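Local coordinates for hydroxylase (Rhodococcus sp., PDB 2OR0), which probably uses reduced flavin and molecular oxygen to hydroxylate a substrate, as a putative monooxygenase related to the acyl-CoA dehydrogenases, at residues 65-70 / 104-109; 149-154 / 211-216; 296-301 / 353-358. All blocks are in the same frame, centred on the assembly; numbering follows the deposited sequence.

Interaction 1 of 3, residues 65-70 / 104-109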
ATOM      1  N   LEU A  65      -7.331   6.693  -8.930  1.00 32.63           N
ATOM      2  CA  LEU A  65      -6.219   6.392  -9.841  1.00 32.44           C
ATOM      3  C   LEU A  65      -6.374   5.091 -10.624  1.00 32.00           C
ATOM      4  O   LEU A  65      -6.175   5.071 -11.842  1.00 32.24           O
ATOM      5  CB  LEU A  65      -4.870   6.411  -9.102  1.00 32.83           C
ATOM      6  CG  LEU A  65      -4.297   7.788  -8.725  1.00 33.34           C
ATOM      7  CD1 LEU A  65      -3.153   7.644  -7.714  1.00 32.24           C
ATOM      8  CD2 LEU A  65      -3.841   8.550  -9.956  1.00 34.54           C
ATOM      9  N   LEU A  66      -6.740   4.015  -9.934  1.00 31.68           N
ATOM     10  CA  LEU A  66      -6.829   2.699 -10.548  1.00 32.27           C
ATOM     11  C   LEU A  66      -8.284   2.234 -10.675  1.00 32.91           C
ATOM     12  O   LEU A  66      -8.547   1.057 -10.897  1.00 33.34           O
ATOM     13  CB  LEU A  66      -6.023   1.678  -9.741  1.00 31.47           C
ATOM     14  CG  LEU A  66      -4.535   1.972  -9.480  1.00 32.61           C
ATOM     15  CD1 LEU A  66      -3.993   0.963  -8.476  1.00 29.91           C
ATOM     16  CD2 LEU A  66      -3.696   1.986 -10.795  1.00 29.03           C
ATOM     17  N   GLN A  67      -9.214   3.168 -10.511  1.00 34.05           N
ATOM     18  CA  GLN A  67     -10.647   2.886 -10.586  1.00 34.96           C
ATOM     19  C   GLN A  67     -11.110   2.830 -12.063  1.00 35.44           C
ATOM     20  O   GLN A  67     -10.551   3.550 -12.897  1.00 34.76           O
ATOM     21  CB  GLN A  67     -11.384   3.988  -9.838  1.00 34.61           C
ATOM     22  CG  GLN A  67     -12.833   3.700  -9.484  1.00 35.87           C
ATOM     23  CD  GLN A  67     -13.270   4.486  -8.266  1.00 37.36           C
ATOM     24  OE1 GLN A  67     -12.547   4.542  -7.259  1.00 37.64           O
ATOM     25  NE2 GLN A  67     -14.454   5.104  -8.339  1.00 35.67           N
ATOM     26  N   PRO A  68     -12.098   1.960 -12.394  1.00 35.98           N
ATOM     27  CA  PRO A  68     -12.689   1.973 -13.765  1.00 36.69           C
ATOM     28  C   PRO A  68     -13.247   3.339 -14.161  1.00 37.04           C
ATOM     29  O   PRO A  68     -13.774   4.065 -13.312  1.00 36.50           O
ATOM     30  CB  PRO A  68     -13.832   0.940 -13.683  1.00 36.30           C
ATOM     31  CG  PRO A  68     -13.447   0.031 -12.553  1.00 36.58           C
ATOM     32  CD  PRO A  68     -12.690   0.901 -11.550  1.00 35.72           C
ATOM     33  N   ARG A  69     -13.096   3.694 -15.441  1.00 38.95           N
ATOM     34  CA  ARG A  69     -13.649   4.958 -15.984  1.00 40.85           C
ATOM     35  C   ARG A  69     -15.163   4.995 -15.868  1.00 39.68           C
ATOM     36  O   ARG A  69     -15.742   6.064 -15.659  1.00 39.36           O
ATOM     37  CB  ARG A  69     -13.229   5.174 -17.451  1.00 41.27           C
ATOM     38  CG  ARG A  69     -11.802   5.675 -17.605  1.00 44.07           C
ATOM     39  CD  ARG A  69     -11.360   5.656 -19.074  1.00 45.52           C
ATOM     40  NE  ARG A  69      -9.901   5.685 -19.217  1.00 53.00           N
ATOM     41  CZ  ARG A  69      -9.159   6.793 -19.163  1.00 56.92           C
ATOM     42  NH1 ARG A  69      -9.737   7.984 -18.953  1.00 58.84           N
ATOM     43  NH2 ARG A  69      -7.833   6.710 -19.313  1.00 58.15           N
ATOM     44  N   LEU A  70     -15.794   3.826 -15.990  1.00 39.61           N
ATOM     45  CA  LEU A  70     -17.232   3.701 -15.771  1.00 39.36           C
ATOM     46  C   LEU A  70     -17.620   4.351 -14.444  1.00 39.36           C
ATOM     47  O   LEU A  70     -18.642   5.033 -14.357  1.00 38.49           O
ATOM     48  CB  LEU A  70     -17.685   2.236 -15.833  1.00 39.76           C
ATOM     49  CG  LEU A  70     -19.171   1.882 -15.644  1.00 40.34           C
ATOM     50  CD1 LEU A  70     -20.086   2.527 -16.724  1.00 41.95           C
ATOM     51  CD2 LEU A  70     -19.364   0.373 -15.648  1.00 39.28           C
ATOM     52  N   VAL A 104      -5.541   0.703  -3.918  1.00 28.19           N
ATOM     53  CA  VAL A 104      -5.454  -0.541  -4.651  1.00 28.39           C
ATOM     54  C   VAL A 104      -6.796  -1.305  -4.724  1.00 29.34           C
ATOM     55  O   VAL A 104      -7.012  -2.150  -5.616  1.00 29.19           O
ATOM     56  CB  VAL A 104      -4.318  -1.426  -4.062  1.00 29.34           C
ATOM     57  CG1 VAL A 104      -4.490  -2.883  -4.433  1.00 29.60           C
ATOM     58  CG2 VAL A 104      -2.977  -0.927  -4.593  1.00 27.30           C
ATOM     59  N   HIS A 105      -7.686  -1.025  -3.773  1.00 29.28           N
ATOM     60  CA  HIS A 105      -8.960  -1.749  -3.697  1.00 29.43           C
ATOM     61  C   HIS A 105      -9.844  -1.591  -4.965  1.00 29.25           C
ATOM     62  O   HIS A 105     -10.428  -2.591  -5.397  1.00 29.49           O
ATOM     63  CB  HIS A 105      -9.711  -1.420  -2.401  1.00 29.10           C
ATOM     64  CG  HIS A 105      -8.930  -1.749  -1.159  1.00 29.51           C
ATOM     65  ND1 HIS A 105      -8.904  -0.927  -0.057  1.00 31.63           N
ATOM     66  CD2 HIS A 105      -8.111  -2.788  -0.867  1.00 31.18           C
ATOM     67  CE1 HIS A 105      -8.122  -1.453   0.870  1.00 31.05           C
ATOM     68  NE2 HIS A 105      -7.624  -2.581   0.400  1.00 31.35           N
ATOM     69  N   PRO A 106      -9.913  -0.367  -5.562  1.00 29.49           N
ATOM     70  CA  PRO A 106     -10.645  -0.181  -6.820  1.00 30.00           C
ATOM     71  C   PRO A 106     -10.070  -1.019  -7.945  1.00 29.80           C
ATOM     72  O   PRO A 106     -10.801  -1.422  -8.851  1.00 30.67           O
ATOM     73  CB  PRO A 106     -10.435   1.300  -7.135  1.00 29.99           C
ATOM     74  CG  PRO A 106     -10.221   1.936  -5.807  1.00 29.92           C
ATOM     75  CD  PRO A 106      -9.361   0.924  -5.098  1.00 29.71           C
ATOM     76  N   TRP A 107      -8.770  -1.295  -7.890  1.00 29.46           N
ATOM     77  CA  TRP A 107      -8.148  -2.106  -8.914  1.00 28.97           C
ATOM     78  C   TRP A 107      -8.715  -3.536  -8.887  1.00 29.81           C
ATOM     79  O   TRP A 107      -9.082  -4.093  -9.933  1.00 29.35           O
ATOM     80  CB  TRP A 107      -6.613  -2.067  -8.793  1.00 28.12           C
ATOM     81  CG  TRP A 107      -5.949  -2.888  -9.836  1.00 28.15           C
ATOM     82  CD1 TRP A 107      -5.609  -2.497 -11.116  1.00 26.00           C
ATOM     83  CD2 TRP A 107      -5.534  -4.252  -9.707  1.00 26.86           C
ATOM     84  NE1 TRP A 107      -5.026  -3.551 -11.776  1.00 27.00           N
ATOM     85  CE2 TRP A 107      -4.976  -4.638 -10.944  1.00 25.22           C
ATOM     86  CE3 TRP A 107      -5.589  -5.194  -8.659  1.00 26.71           C
ATOM     87  CZ2 TRP A 107      -4.471  -5.923 -11.167  1.00 26.44           C
ATOM     88  CZ3 TRP A 107      -5.089  -6.459  -8.879  1.00 25.78           C
ATOM     89  CH2 TRP A 107      -4.528  -6.817 -10.118  1.00 26.56           C
ATOM     90  N   GLU A 108      -8.789  -4.136  -7.698  1.00 29.58           N
ATOM     91  CA  GLU A 108      -9.316  -5.489  -7.592  1.00 30.23           C
ATOM     92  C   GLU A 108     -10.846  -5.522  -7.842  1.00 30.35           C
ATOM     93  O   GLU A 108     -11.336  -6.419  -8.502  1.00 30.25           O
ATOM     94  CB  GLU A 108      -8.988  -6.142  -6.251  1.00 29.51           C
ATOM     95  CG  GLU A 108      -9.483  -7.592  -6.187  1.00 31.27           C
ATOM     96  CD  GLU A 108      -9.054  -8.331  -4.938  1.00 33.57           C
ATOM     97  OE1 GLU A 108      -8.225  -7.798  -4.170  1.00 36.69           O
ATOM     98  OE2 GLU A 108      -9.542  -9.453  -4.716  1.00 33.75           O
ATOM     99  N   LEU A 109     -11.576  -4.538  -7.326  1.00 31.04           N
ATOM    100  CA  LEU A 109     -13.017  -4.506  -7.503  1.00 31.93           C
ATOM    101  C   LEU A 109     -13.364  -4.424  -8.989  1.00 33.32           C
ATOM    102  O   LEU A 109     -14.454  -4.816  -9.393  1.00 33.82           O
ATOM    103  CB  LEU A 109     -13.620  -3.311  -6.798  1.00 31.57           C
ATOM    104  CG  LEU A 109     -15.103  -3.478  -6.437  1.00 32.24           C
ATOM    105  CD1 LEU A 109     -15.297  -4.522  -5.299  1.00 30.74           C
ATOM    106  CD2 LEU A 109     -15.717  -2.127  -6.088  1.00 29.75           C
TER
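With chi1 at -56°, Leu66 holds its CG beside the backbone N, and this puts Leu66 CD1 against Trp107 CB. In Trp107, CG stands opposite the backbone N (chi1 -180°). This places the indole with Leu66 CB at its edge, near the ring plane. Leu66 CB and Trp107 CB touch at 3.9 Å. Leu66 CD1 continues to Trp107 CB at 4.0 Å and more loosely to Val104 CG2 at 4.4 Å.

One residue on, Gln67 passes at a slant across Pro106. Gln67 CB is 3.9 Å from Pro106 CB, and Gln67 OE1 is 3.8 Å from Pro106 CG. The proline ring thus packs against both the stem and the amide end of the glutamine. Gln67 NE2 is held elsewhere, by the carbonyl oxygens of Tyr71 and Asn125, and this fixes the amide. Pro68 adds a lighter touch, with Pro68 CD 4.0 Å from Pro106 O.

The contact sets the loop between helices 51-60 and 78-91 against the short helix 105-109, in what corresponds to the N-terminal helical part of the acyl-CoA dehydrogenase fold. Trp121 of helix 114-121 covers Gln67, Pro68 and Pro106. Met253 of helix 250-277 touches both Leu66 and Trp107.

The chemistry is mainly that of methyl, methylene and proline-ring contacts between buried residues. The N-H groups of the side chains bond outside the pair: Trp107 NE1 donates to the carbonyl of Leu245, just as Gln67 NE2 donates to its two carbonyls. Cohesion between the segments should therefore depend on shape and exclusion of water, while the outside bonds fix how the indole and amide are turned.

Interaction 2 of 3, residues 149-154 / 211-216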
ATOM      1  N   LYS A 149     -17.356 -14.579  10.233  1.00 26.34           N
ATOM      2  CA  LYS A 149     -16.963 -14.208  11.583  1.00 27.15           C
ATOM      3  C   LYS A 149     -15.435 -14.073  11.667  1.00 26.44           C
ATOM      4  O   LYS A 149     -14.707 -14.917  11.168  1.00 26.77           O
ATOM      5  CB  LYS A 149     -17.429 -15.269  12.580  1.00 26.38           C
ATOM      6  CG  LYS A 149     -17.182 -14.860  14.008  1.00 29.91           C
ATOM      7  CD  LYS A 149     -17.249 -16.012  14.990  1.00 32.09           C
ATOM      8  CE  LYS A 149     -17.182 -15.427  16.420  1.00 32.02           C
ATOM      9  NZ  LYS A 149     -16.378 -16.334  17.203  1.00 38.37           N
ATOM     10  N   GLY A 150     -14.960 -13.037  12.337  1.00 26.52           N
ATOM     11  CA  GLY A 150     -13.526 -12.941  12.633  1.00 25.95           C
ATOM     12  C   GLY A 150     -13.092 -11.598  13.204  1.00 25.94           C
ATOM     13  O   GLY A 150     -13.912 -10.693  13.430  1.00 25.17           O
ATOM     14  N   ARG A 151     -11.787 -11.488  13.455  1.00 26.54           N
ATOM     15  CA  ARG A 151     -11.164 -10.251  13.914  1.00 26.27           C
ATOM     16  C   ARG A 151      -9.915 -10.026  13.041  1.00 26.36           C
ATOM     17  O   ARG A 151      -9.051 -10.898  12.945  1.00 26.10           O
ATOM     18  CB  ARG A 151     -10.795 -10.344  15.407  1.00 26.28           C
ATOM     19  CG  ARG A 151     -10.126  -9.061  15.948  1.00 26.10           C
ATOM     20  CD  ARG A 151     -10.225  -8.867  17.461  1.00 24.84           C
ATOM     21  NE  ARG A 151      -9.567  -7.600  17.838  1.00 25.28           N
ATOM     22  CZ  ARG A 151      -9.748  -6.938  18.986  1.00 26.70           C
ATOM     23  NH1 ARG A 151     -10.581  -7.393  19.920  1.00 24.47           N
ATOM     24  NH2 ARG A 151      -9.075  -5.810  19.221  1.00 26.08           N
ATOM     25  N   TRP A 152      -9.862  -8.864  12.396  1.00 26.41           N
ATOM     26  CA  TRP A 152      -8.767  -8.501  11.502  1.00 27.71           C
ATOM     27  C   TRP A 152      -8.062  -7.306  12.126  1.00 27.55           C
ATOM     28  O   TRP A 152      -8.692  -6.533  12.820  1.00 27.67           O
ATOM     29  CB  TRP A 152      -9.296  -8.076  10.119  1.00 27.66           C
ATOM     30  CG  TRP A 152      -9.910  -9.192   9.300  1.00 28.91           C
ATOM     31  CD1 TRP A 152      -9.334  -9.868   8.263  1.00 29.11           C
ATOM     32  CD2 TRP A 152     -11.239  -9.733   9.444  1.00 29.15           C
ATOM     33  NE1 TRP A 152     -10.212 -10.802   7.756  1.00 28.64           N
ATOM     34  CE2 TRP A 152     -11.387 -10.741   8.461  1.00 29.20           C
ATOM     35  CE3 TRP A 152     -12.314  -9.450  10.293  1.00 29.07           C
ATOM     36  CZ2 TRP A 152     -12.579 -11.479   8.306  1.00 29.00           C
ATOM     37  CZ3 TRP A 152     -13.500 -10.192  10.144  1.00 29.29           C
ATOM     38  CH2 TRP A 152     -13.608 -11.200   9.162  1.00 28.10           C
ATOM     39  N   SER A 153      -6.774  -7.152  11.862  1.00 27.89           N
ATOM     40  CA  SER A 153      -6.043  -5.970  12.310  1.00 29.20           C
ATOM     41  C   SER A 153      -5.465  -5.202  11.115  1.00 29.33           C
ATOM     42  O   SER A 153      -5.498  -5.702   9.986  1.00 28.14           O
ATOM     43  CB  SER A 153      -4.919  -6.408  13.262  1.00 29.29           C
ATOM     44  OG  SER A 153      -4.136  -7.382  12.621  1.00 32.47           O
ATOM     45  N   PHE A 154      -4.923  -4.003  11.374  1.00 29.67           N
ATOM     46  CA  PHE A 154      -4.249  -3.195  10.349  1.00 30.48           C
ATOM     47  C   PHE A 154      -5.218  -2.765   9.232  1.00 30.01           C
ATOM     48  O   PHE A 154      -4.857  -2.804   8.055  1.00 29.37           O
ATOM     49  CB  PHE A 154      -3.035  -3.949   9.753  1.00 31.29           C
ATOM     50  CG  PHE A 154      -1.802  -3.076   9.457  1.00 36.33           C
ATOM     51  CD1 PHE A 154      -0.513  -3.527   9.818  1.00 39.67           C
ATOM     52  CD2 PHE A 154      -1.901  -1.850   8.765  1.00 38.95           C
ATOM     53  CE1 PHE A 154       0.650  -2.754   9.510  1.00 39.93           C
ATOM     54  CE2 PHE A 154      -0.756  -1.072   8.478  1.00 37.39           C
ATOM     55  CZ  PHE A 154       0.515  -1.521   8.846  1.00 36.71           C
ATOM     56  N   ASP A 211      -8.395  -2.446  14.376  1.00 26.92           N
ATOM     57  CA  ASP A 211      -8.992  -3.762  14.223  1.00 27.91           C
ATOM     58  C   ASP A 211     -10.455  -3.643  13.790  1.00 28.31           C
ATOM     59  O   ASP A 211     -11.150  -2.685  14.155  1.00 28.47           O
ATOM     60  CB  ASP A 211      -8.958  -4.533  15.558  1.00 27.76           C
ATOM     61  CG  ASP A 211      -7.547  -5.021  15.943  1.00 29.95           C
ATOM     62  OD1 ASP A 211      -6.511  -4.574  15.356  1.00 30.32           O
ATOM     63  OD2 ASP A 211      -7.479  -5.860  16.866  1.00 29.58           O
ATOM     64  N   LEU A 212     -10.915  -4.636  13.041  1.00 28.89           N
ATOM     65  CA  LEU A 212     -12.328  -4.799  12.707  1.00 28.55           C
ATOM     66  C   LEU A 212     -12.806  -6.151  13.229  1.00 28.61           C
ATOM     67  O   LEU A 212     -12.087  -7.139  13.129  1.00 27.98           O
ATOM     68  CB  LEU A 212     -12.532  -4.794  11.179  1.00 28.90           C
ATOM     69  CG  LEU A 212     -12.105  -3.642  10.253  1.00 30.25           C
ATOM     70  CD1 LEU A 212     -12.686  -3.844   8.857  1.00 30.27           C
ATOM     71  CD2 LEU A 212     -12.482  -2.262  10.782  1.00 31.78           C
ATOM     72  N   ILE A 213     -14.037  -6.189  13.742  1.00 28.85           N
ATOM     73  CA  ILE A 213     -14.675  -7.435  14.196  1.00 29.48           C
ATOM     74  C   ILE A 213     -15.986  -7.692  13.444  1.00 29.38           C
ATOM     75  O   ILE A 213     -16.791  -6.777  13.261  1.00 28.68           O
ATOM     76  CB  ILE A 213     -14.980  -7.416  15.724  1.00 29.11           C
ATOM     77  CG1 ILE A 213     -13.694  -7.650  16.516  1.00 30.19           C
ATOM     78  CG2 ILE A 213     -15.946  -8.573  16.113  1.00 29.72           C
ATOM     79  CD1 ILE A 213     -13.894  -7.560  18.041  1.00 30.55           C
ATOM     80  N   VAL A 214     -16.184  -8.939  13.033  1.00 29.79           N
ATOM     81  CA  VAL A 214     -17.462  -9.401  12.485  1.00 30.52           C
ATOM     82  C   VAL A 214     -17.967 -10.576  13.344  1.00 31.41           C
ATOM     83  O   VAL A 214     -17.233 -11.552  13.556  1.00 31.19           O
ATOM     84  CB  VAL A 214     -17.320  -9.797  10.969  1.00 30.69           C
ATOM     85  CG1 VAL A 214     -18.664 -10.247  10.384  1.00 31.39           C
ATOM     86  CG2 VAL A 214     -16.789  -8.614  10.139  1.00 28.82           C
ATOM     87  N   ASP A 215     -19.207 -10.472  13.841  1.00 32.20           N
ATOM     88  CA  ASP A 215     -19.808 -11.518  14.697  1.00 33.06           C
ATOM     89  C   ASP A 215     -20.532 -12.623  13.914  1.00 33.47           C
ATOM     90  O   ASP A 215     -20.560 -13.787  14.354  1.00 34.12           O
ATOM     91  CB  ASP A 215     -20.771 -10.910  15.738  1.00 33.24           C
ATOM     92  CG  ASP A 215     -20.045 -10.323  16.940  1.00 34.95           C
ATOM     93  OD1 ASP A 215     -18.850 -10.628  17.114  1.00 34.31           O
ATOM     94  OD2 ASP A 215     -20.664  -9.532  17.703  1.00 36.83           O
ATOM     95  N   GLY A 216     -21.103 -12.269  12.760  1.00 33.18           N
ATOM     96  CA  GLY A 216     -21.787 -13.224  11.878  1.00 32.12           C
ATOM     97  C   GLY A 216     -22.607 -12.458  10.849  1.00 32.37           C
ATOM     98  O   GLY A 216     -23.832 -12.289  10.998  1.00 31.96           O
TER
HETATM   99  O   HOH W   1      -4.824  -3.000  13.936  1.00 27.63           O
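Asp211 and Arg151 form a salt bridge at one end of an antiparallel strand pair, in the sheet that corresponds to the middle beta domain of the acyl-CoA dehydrogenase fold. Arg151 has CG anti to the backbone N (chi1 180°) and runs extended to NE, which carries its guanidinium side-on to the carboxylate. Arg151 NE (2.9 Å) and NH2 (2.8 Å) both donate to Asp211 OD2 on its anti side, tilted out of the carboxylate plane. The two group planes are 87° apart. The other oxygen, OD1, accepts from a water that also takes the N-H of Phe154. Without this carboxylate, as with an alanine here, the Arg151 guanidinium is likely to lose its charged mate and the water one acceptor.

Leu212 pairs with Trp152 through two backbone bonds, and Leu212 O also lies in plane at the indole edge. Ile213 faces Arg151 across a non-hydrogen-bonded pair. Ile213 CG1 lies 3.8 Å from Arg151 CD, slanting across the extended stem. Val214 makes two backbone bonds with Gly150. On the face they share, Val214 CG2 meets Trp152 CZ3 at 3.6 Å. Trp152 NE1 bonds to the carbonyl of Gly167.

At Asp215 the chain turns a corner. There Asp215 O lies 3.6 Å from Lys149 CG.

Interaction 3 of 3, residues 296-301 / 353-358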
ATOM      1  N   SER A 296      28.877  12.928   2.520  1.00 23.82           N
ATOM      2  CA  SER A 296      29.038  11.746   1.665  1.00 24.33           C
ATOM      3  C   SER A 296      28.052  10.640   2.059  1.00 24.63           C
ATOM      4  O   SER A 296      27.548   9.926   1.193  1.00 24.29           O
ATOM      5  CB  SER A 296      30.461  11.237   1.649  1.00 24.27           C
ATOM      6  OG  SER A 296      30.900  10.890   2.936  1.00 27.38           O
ATOM      7  N   ALA A 297      27.735  10.548   3.353  1.00 24.56           N
ATOM      8  CA  ALA A 297      26.736   9.584   3.819  1.00 24.79           C
ATOM      9  C   ALA A 297      25.343   9.931   3.325  1.00 24.11           C
ATOM     10  O   ALA A 297      24.587   9.037   3.000  1.00 24.07           O
ATOM     11  CB  ALA A 297      26.747   9.467   5.330  1.00 24.64           C
ATOM     12  N   ILE A 298      25.012  11.217   3.238  1.00 24.21           N
ATOM     13  CA  ILE A 298      23.745  11.636   2.591  1.00 24.74           C
ATOM     14  C   ILE A 298      23.655  11.196   1.126  1.00 24.56           C
ATOM     15  O   ILE A 298      22.603  10.719   0.679  1.00 23.84           O
ATOM     16  CB  ILE A 298      23.459  13.179   2.687  1.00 24.16           C
ATOM     17  CG1 ILE A 298      23.231  13.595   4.140  1.00 25.28           C
ATOM     18  CG2 ILE A 298      22.230  13.580   1.787  1.00 25.04           C
ATOM     19  CD1 ILE A 298      23.240  15.135   4.374  1.00 26.07           C
ATOM     20  N   GLY A 299      24.746  11.389   0.377  1.00 24.75           N
ATOM     21  CA  GLY A 299      24.815  10.905  -1.016  1.00 24.08           C
ATOM     22  C   GLY A 299      24.589   9.393  -1.103  1.00 24.70           C
ATOM     23  O   GLY A 299      23.817   8.923  -1.932  1.00 24.01           O
ATOM     24  N   GLU A 300      25.241   8.633  -0.227  1.00 25.18           N
ATOM     25  CA  GLU A 300      25.108   7.193  -0.239  1.00 27.68           C
ATOM     26  C   GLU A 300      23.659   6.782  -0.025  1.00 26.08           C
ATOM     27  O   GLU A 300      23.142   5.939  -0.754  1.00 26.60           O
ATOM     28  CB  GLU A 300      25.970   6.546   0.848  1.00 28.07           C
ATOM     29  CG  GLU A 300      27.457   6.735   0.665  1.00 30.85           C
ATOM     30  CD  GLU A 300      28.286   6.207   1.858  1.00 33.48           C
ATOM     31  OE1 GLU A 300      27.717   5.979   2.966  1.00 38.09           O
ATOM     32  OE2 GLU A 300      29.525   6.056   1.686  1.00 38.93           O
ATOM     33  N   SER A 301      23.005   7.375   0.966  1.00 24.93           N
ATOM     34  CA  SER A 301      21.614   7.045   1.270  1.00 24.06           C
ATOM     35  C   SER A 301      20.657   7.454   0.170  1.00 23.12           C
ATOM     36  O   SER A 301      19.754   6.676  -0.168  1.00 21.84           O
ATOM     37  CB  SER A 301      21.169   7.678   2.605  1.00 24.33           C
ATOM     38  OG  SER A 301      21.832   7.018   3.676  1.00 27.43           O
ATOM     39  N   ASP A 353      17.638   4.875   7.850  1.00 22.31           N
ATOM     40  CA  ASP A 353      18.316   4.675   9.148  1.00 22.67           C
ATOM     41  C   ASP A 353      19.703   5.341   9.187  1.00 22.32           C
ATOM     42  O   ASP A 353      20.099   5.877  10.220  1.00 21.80           O
ATOM     43  CB  ASP A 353      18.499   3.211   9.518  1.00 21.90           C
ATOM     44  CG  ASP A 353      17.185   2.497   9.822  1.00 27.47           C
ATOM     45  OD1 ASP A 353      16.179   3.178  10.173  1.00 31.06           O
ATOM     46  OD2 ASP A 353      17.167   1.235   9.699  1.00 27.65           O
ATOM     47  N   GLU A 354      20.460   5.234   8.086  1.00 22.34           N
ATOM     48  CA  GLU A 354      21.821   5.735   8.050  1.00 23.43           C
ATOM     49  C   GLU A 354      21.827   7.261   8.197  1.00 23.25           C
ATOM     50  O   GLU A 354      22.673   7.813   8.867  1.00 23.36           O
ATOM     51  CB  GLU A 354      22.556   5.272   6.770  1.00 22.93           C
ATOM     52  CG  GLU A 354      22.836   3.789   6.762  1.00 28.57           C
ATOM     53  CD  GLU A 354      23.801   3.364   7.902  1.00 33.02           C
ATOM     54  OE1 GLU A 354      24.798   4.071   8.154  1.00 35.21           O
ATOM     55  OE2 GLU A 354      23.568   2.320   8.540  1.00 36.98           O
ATOM     56  N   ILE A 355      20.871   7.949   7.592  1.00 24.06           N
ATOM     57  CA  ILE A 355      20.844   9.410   7.759  1.00 25.14           C
ATOM     58  C   ILE A 355      20.238   9.853   9.088  1.00 24.70           C
ATOM     59  O   ILE A 355      20.660  10.865   9.637  1.00 24.43           O
ATOM     60  CB  ILE A 355      20.180  10.150   6.587  1.00 25.57           C
ATOM     61  CG1 ILE A 355      18.768   9.609   6.321  1.00 27.15           C
ATOM     62  CG2 ILE A 355      21.052  10.043   5.335  1.00 26.70           C
ATOM     63  CD1 ILE A 355      17.980  10.467   5.294  1.00 27.41           C
ATOM     64  N   PHE A 356      19.270   9.096   9.604  1.00 23.83           N
ATOM     65  CA  PHE A 356      18.698   9.427  10.908  1.00 23.85           C
ATOM     66  C   PHE A 356      19.787   9.348  11.988  1.00 23.15           C
ATOM     67  O   PHE A 356      19.844  10.183  12.879  1.00 23.93           O
ATOM     68  CB  PHE A 356      17.500   8.522  11.263  1.00 22.97           C
ATOM     69  CG  PHE A 356      16.706   9.017  12.479  1.00 24.37           C
ATOM     70  CD1 PHE A 356      16.000  10.231  12.426  1.00 23.89           C
ATOM     71  CD2 PHE A 356      16.668   8.282  13.653  1.00 21.72           C
ATOM     72  CE1 PHE A 356      15.280  10.717  13.537  1.00 23.47           C
ATOM     73  CE2 PHE A 356      15.936   8.748  14.780  1.00 22.27           C
ATOM     74  CZ  PHE A 356      15.246   9.966  14.723  1.00 21.30           C
ATOM     75  N   ALA A 357      20.640   8.344  11.907  1.00 22.80           N
ATOM     76  CA  ALA A 357      21.732   8.205  12.858  1.00 24.00           C
ATOM     77  C   ALA A 357      22.738   9.384  12.804  1.00 25.00           C
ATOM     78  O   ALA A 357      23.554   9.527  13.713  1.00 25.51           O
ATOM     79  CB  ALA A 357      22.465   6.913  12.627  1.00 23.30           C
ATOM     80  N   ARG A 358      22.714  10.189  11.743  1.00 25.07           N
ATOM     81  CA  ARG A 358      23.672  11.293  11.630  1.00 26.13           C
ATOM     82  C   ARG A 358      22.956  12.627  11.773  1.00 26.88           C
ATOM     83  O   ARG A 358      23.539  13.664  11.513  1.00 27.84           O
ATOM     84  CB  ARG A 358      24.412  11.231  10.292  1.00 25.54           C
ATOM     85  CG  ARG A 358      25.303  10.000  10.156  1.00 25.14           C
ATOM     86  CD  ARG A 358      26.030   9.956   8.796  1.00 26.64           C
ATOM     87  NE  ARG A 358      27.146   9.022   8.820  1.00 27.13           N
ATOM     88  CZ  ARG A 358      27.039   7.704   8.663  1.00 28.01           C
ATOM     89  NH1 ARG A 358      25.851   7.124   8.458  1.00 31.31           N
ATOM     90  NH2 ARG A 358      28.130   6.958   8.724  1.00 28.31           N
TER
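Ala297 lays its methyl over one face of the Arg358 guanidinium, with CB 3.4 Å above the plane and offset toward the rim. The two segments belong to helices 292-324 and 331-356. These run in opposite senses as a helical hairpin of the C-terminal helical domain of the acyl-CoA dehydrogenase fold. Ala297 CB is 3.6 Å from Arg358 CD and 3.5 Å from Arg358 NE, at the outer part of the chain.

The guanidinium is kept in this position from its own side of the contact. Arg358 NH1 forms a salt bridge with Glu354 OE1 at 3.2 Å. That oxygen lies in the guanidinium plane and is met on its anti side. The same nitrogen donates to the carbonyl oxygen of Glu354, from well above the carbonyl plane. Two acceptors on Glu354 thus limit how the flat group can turn. The guanidinium face thus packs on an apolar methyl.

Further along, Ile355 packs beside Ser301 and Ile298. Its CG1 takes the crowded position between backbone N and carbonyl carbon (chi1 54°), and CG2 is left pointing at the facing helix. Ile298 CG1 is 4.3 Å from Ile355 CG2. His273 of helix 250-277 touches both isoleucines. Ser301 CB is 3.6 Å from Ile355 CG2. The Ser301 hydroxyl bonds to the carbonyl of Ala351, one turn before Ile355, while Ser301 OG also lies 3.5 Å from Ile355 CG2.

How the interactions relate
The three contacts follow one another along the chain and do not touch. Interactions 1 and 2 are the nearest pair, with about 8 Å between their nearest atoms and 24 Å between centres. Interaction 3 lies across the centre of the chain from both, its centre 38 Å from that of interaction 1 and 41 Å from that of interaction 2. They sample in turn what correspond to the helical N-terminal part, the beta domain and the C-terminal helices. Helix 250-277 links the outer two: its Met253 touches interaction 1, and its Leu270 and His273 touch interaction 3. The three contacts place parts of the fold against one another; none contains a bound flavin.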